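Local coordinates for erythromycin dehydratase (Saccharopolyspora erythraea, PDB 3EL6), which probably removes water from a beta-hydroxyacyl intermediate during assembly of the erythromycin polyketide, as the dehydratase domain of a modular synthase, at residues A[48-60]-A[109-123]. Sequence-based numbering, arbitrary orientation.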
# COMPACT_ATOMS: atom_id res chain seq x y z
N GLY A 48 2.71 9.66 -0.53
CA GLY A 48 3.46 10.43 -1.49
C GLY A 48 2.68 10.64 -2.79
O GLY A 48 2.63 11.76 -3.32
N HIS A 49 2.02 9.60 -3.29
CA HIS A 49 1.34 9.75 -4.56
C HIS A 49 -0.17 9.84 -4.51
O HIS A 49 -0.78 10.10 -5.53
CB HIS A 49 1.84 8.77 -5.64
CG HIS A 49 1.54 7.31 -5.40
ND1 HIS A 49 0.29 6.84 -5.01
CD2 HIS A 49 2.30 6.20 -5.61
CE1 HIS A 49 0.32 5.52 -4.96
NE2 HIS A 49 1.52 5.10 -5.32
N GLY A 50 -0.77 9.68 -3.32
CA GLY A 50 -2.23 9.83 -3.15
C GLY A 50 -2.99 8.57 -3.51
O GLY A 50 -4.25 8.56 -3.45
N GLY A 51 -2.27 7.51 -3.92
CA GLY A 51 -2.93 6.20 -4.11
C GLY A 51 -3.22 5.46 -2.81
O GLY A 51 -3.17 6.03 -1.69
N ALA A 52 -3.54 4.17 -2.93
CA ALA A 52 -3.95 3.43 -1.79
C ALA A 52 -3.96 1.96 -2.09
O ALA A 52 -4.07 1.58 -3.26
CB ALA A 52 -5.32 3.90 -1.33
N VAL A 53 -3.84 1.12 -1.05
CA VAL A 53 -4.01 -0.33 -1.22
C VAL A 53 -5.14 -0.82 -0.31
O VAL A 53 -5.23 -0.44 0.86
CB VAL A 53 -2.70 -1.12 -0.88
CG1 VAL A 53 -2.87 -2.63 -1.17
CG2 VAL A 53 -1.53 -0.52 -1.67
N PHE A 54 -6.00 -1.66 -0.87
CA PHE A 54 -7.22 -2.15 -0.16
C PHE A 54 -7.16 -3.65 -0.07
O PHE A 54 -6.81 -4.29 -1.08
CB PHE A 54 -8.49 -1.76 -0.99
CG PHE A 54 -8.62 -0.27 -1.20
CD1 PHE A 54 -8.07 0.35 -2.34
CD2 PHE A 54 -9.31 0.52 -0.25
CE1 PHE A 54 -8.17 1.75 -2.52
CE2 PHE A 54 -9.42 1.93 -0.44
CZ PHE A 54 -8.85 2.54 -1.58
N THR A 55 -7.48 -4.22 1.10
CA THR A 55 -7.55 -5.69 1.16
C THR A 55 -8.94 -6.16 1.62
O THR A 55 -9.65 -5.44 2.32
CB THR A 55 -6.36 -6.29 1.91
OG1 THR A 55 -5.15 -5.58 1.49
CG2 THR A 55 -6.18 -7.85 1.60
N GLY A 56 -9.35 -7.31 1.12
CA GLY A 56 -10.67 -7.87 1.47
C GLY A 56 -10.68 -9.37 1.25
O GLY A 56 -9.64 -10.00 0.97
N ARG A 57 -11.86 -9.97 1.36
CA ARG A 57 -11.96 -11.42 1.35
C ARG A 57 -13.37 -11.70 0.94
O ARG A 57 -14.24 -10.96 1.36
CB ARG A 57 -11.73 -11.93 2.76
CG ARG A 57 -11.49 -13.43 2.85
CD ARG A 57 -10.88 -13.82 4.26
NE ARG A 57 -9.46 -13.39 4.41
CZ ARG A 57 -8.92 -12.73 5.45
NH1 ARG A 57 -9.65 -12.38 6.50
NH2 ARG A 57 -7.63 -12.39 5.44
N LEU A 58 -13.55 -12.70 0.11
CA LEU A 58 -14.86 -13.16 -0.38
C LEU A 58 -15.00 -14.60 0.09
O LEU A 58 -14.05 -15.38 -0.01
CB LEU A 58 -14.83 -13.25 -1.91
CG LEU A 58 -15.59 -12.18 -2.67
CD1 LEU A 58 -15.64 -10.92 -1.85
CD2 LEU A 58 -14.94 -11.97 -3.99
N SER A 59 -16.20 -15.01 0.51
CA SER A 59 -16.41 -16.44 0.74
C SER A 59 -17.91 -16.72 0.73
O SER A 59 -18.69 -15.86 1.10
CB SER A 59 -15.87 -16.86 2.08
OG SER A 59 -16.62 -16.21 3.10
N THR A 60 -18.30 -17.91 0.29
CA THR A 60 -19.74 -18.27 0.34
C THR A 60 -20.30 -18.26 1.74
O THR A 60 -21.49 -18.01 1.94
CB THR A 60 -19.98 -19.59 -0.36
OG1 THR A 60 -19.10 -20.57 0.22
CG2 THR A 60 -19.61 -19.51 -1.80
N LEU A 109 -14.34 -19.65 -7.36
CA LEU A 109 -14.43 -19.76 -5.91
C LEU A 109 -14.33 -21.20 -5.47
O LEU A 109 -15.15 -22.07 -5.84
CB LEU A 109 -15.69 -19.12 -5.33
CG LEU A 109 -15.54 -17.73 -4.71
CD1 LEU A 109 -16.76 -17.44 -3.82
CD2 LEU A 109 -14.24 -17.59 -3.92
N ALA A 110 -13.28 -21.40 -4.68
CA ALA A 110 -12.81 -22.65 -4.15
C ALA A 110 -13.18 -22.62 -2.69
O ALA A 110 -12.78 -21.69 -1.96
CB ALA A 110 -11.28 -22.71 -4.28
N GLY A 111 -13.94 -23.64 -2.27
CA GLY A 111 -14.53 -23.68 -0.93
C GLY A 111 -13.83 -22.83 0.11
O GLY A 111 -14.49 -22.28 0.98
N ALA A 112 -12.51 -22.72 0.02
CA ALA A 112 -11.75 -21.95 1.02
C ALA A 112 -11.95 -20.42 0.98
O ALA A 112 -11.45 -19.72 1.85
CB ALA A 112 -10.26 -22.27 0.91
N GLY A 113 -12.68 -19.89 -0.00
CA GLY A 113 -12.83 -18.42 -0.10
C GLY A 113 -11.67 -17.84 -0.90
O GLY A 113 -10.82 -18.58 -1.39
N ALA A 114 -11.62 -16.52 -1.02
CA ALA A 114 -10.55 -15.87 -1.79
C ALA A 114 -10.17 -14.57 -1.12
O ALA A 114 -11.03 -13.91 -0.51
CB ALA A 114 -11.04 -15.60 -3.24
N LEU A 115 -8.87 -14.23 -1.13
CA LEU A 115 -8.45 -12.92 -0.68
C LEU A 115 -8.49 -12.02 -1.90
O LEU A 115 -8.29 -12.47 -3.03
CB LEU A 115 -7.00 -12.99 -0.12
CG LEU A 115 -6.85 -13.83 1.13
CD1 LEU A 115 -5.38 -14.24 1.40
CD2 LEU A 115 -7.37 -13.03 2.26
N LEU A 116 -8.69 -10.73 -1.65
CA LEU A 116 -8.78 -9.72 -2.69
C LEU A 116 -7.80 -8.61 -2.32
O LEU A 116 -7.57 -8.32 -1.12
CB LEU A 116 -10.17 -9.05 -2.65
CG LEU A 116 -11.28 -10.05 -2.92
CD1 LEU A 116 -12.65 -9.39 -2.49
CD2 LEU A 116 -11.21 -10.45 -4.36
N ARG A 117 -7.20 -8.01 -3.34
CA ARG A 117 -6.29 -6.86 -3.10
C ARG A 117 -6.43 -5.90 -4.27
O ARG A 117 -6.31 -6.30 -5.44
CB ARG A 117 -4.86 -7.41 -2.90
CG ARG A 117 -3.73 -6.35 -2.81
CD ARG A 117 -3.15 -5.97 -1.43
NE ARG A 117 -3.35 -6.76 -0.22
CZ ARG A 117 -2.38 -7.42 0.39
NH1 ARG A 117 -1.15 -7.46 -0.16
NH2 ARG A 117 -2.63 -8.09 1.50
N MET A 118 -6.76 -4.63 -3.99
CA MET A 118 -6.84 -3.62 -5.03
C MET A 118 -5.74 -2.59 -4.77
O MET A 118 -5.53 -2.24 -3.63
CB MET A 118 -8.20 -2.90 -5.02
CG MET A 118 -9.33 -3.73 -5.51
SD MET A 118 -10.71 -2.60 -5.55
CE MET A 118 -11.04 -2.33 -3.79
N SER A 119 -5.01 -2.21 -5.80
CA SER A 119 -3.96 -1.19 -5.68
C SER A 119 -4.30 -0.05 -6.60
O SER A 119 -4.54 -0.29 -7.78
CB SER A 119 -2.58 -1.72 -6.15
OG SER A 119 -2.34 -3.01 -5.59
N VAL A 120 -4.30 1.17 -6.06
CA VAL A 120 -4.50 2.38 -6.86
C VAL A 120 -3.18 3.17 -6.89
O VAL A 120 -2.60 3.46 -5.84
CB VAL A 120 -5.60 3.22 -6.26
CG1 VAL A 120 -5.77 4.57 -7.05
CG2 VAL A 120 -6.95 2.40 -6.32
N GLY A 121 -2.70 3.50 -8.07
CA GLY A 121 -1.34 4.09 -8.16
C GLY A 121 -1.37 5.58 -8.26
O GLY A 121 -2.38 6.22 -7.96
N ALA A 122 -0.25 6.13 -8.74
CA ALA A 122 -0.03 7.59 -8.80
C ALA A 122 -0.85 8.17 -9.95
O ALA A 122 -1.12 7.48 -10.92
CB ALA A 122 1.49 7.84 -9.07
N PRO A 123 -1.21 9.44 -9.86
CA PRO A 123 -1.98 10.09 -10.92
C PRO A 123 -1.14 10.34 -12.16
O PRO A 123 0.07 10.61 -12.05
CB PRO A 123 -2.49 11.37 -10.26
CG PRO A 123 -1.42 11.69 -9.22
CD PRO A 123 -0.99 10.31 -8.69
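Eight backbone hydrogen bonds zip strand 52-58 to strand 114-123 in antiparallel register, two each for Ala52–Val120, Phe54–Met118, Gly56–Leu116 and Leu58–Ala114. At Gly56 and Leu116 both donors stand well above the plane of the carbonyl they reach, 52° out of it for Leu116 N over Gly56 O.

Two arginines mark the face of Val53, Thr55 and Arg57. The Arg117 chain, bent at chi2 and chi3, brings its CD to 3.4 Å from Val53 CG1 and its NE to 2.7 Å from Thr55 OG1, a weak hydrogen bond; its NH1 goes on to Asp45 O of the second subunit. Leu115 runs alongside Arg57, its CD2 at the guanidinium edge; Arg57 NH2 bonds Ser28 O of that subunit.

Apolar contacts fill the other face, where Phe54, Leu116 and Met118 reach helix 79-93. Leu58 and Leu116 cross at about a right angle, their CD1 methyls tightly packed at 3.4 Å, while Met118 CE lies 3.8 Å from Phe54 CB and Val120 CG2 meets the ring edge at Phe54 CE1.

The His49 ring lays one face over the Gly121–Ala122 peptide, its ND1 accepting Gly51 N in the ring plane. Such antiparallel strands wrapped about a long central helix characterise the hotdog fold, here the N-terminal half of a double hotdog.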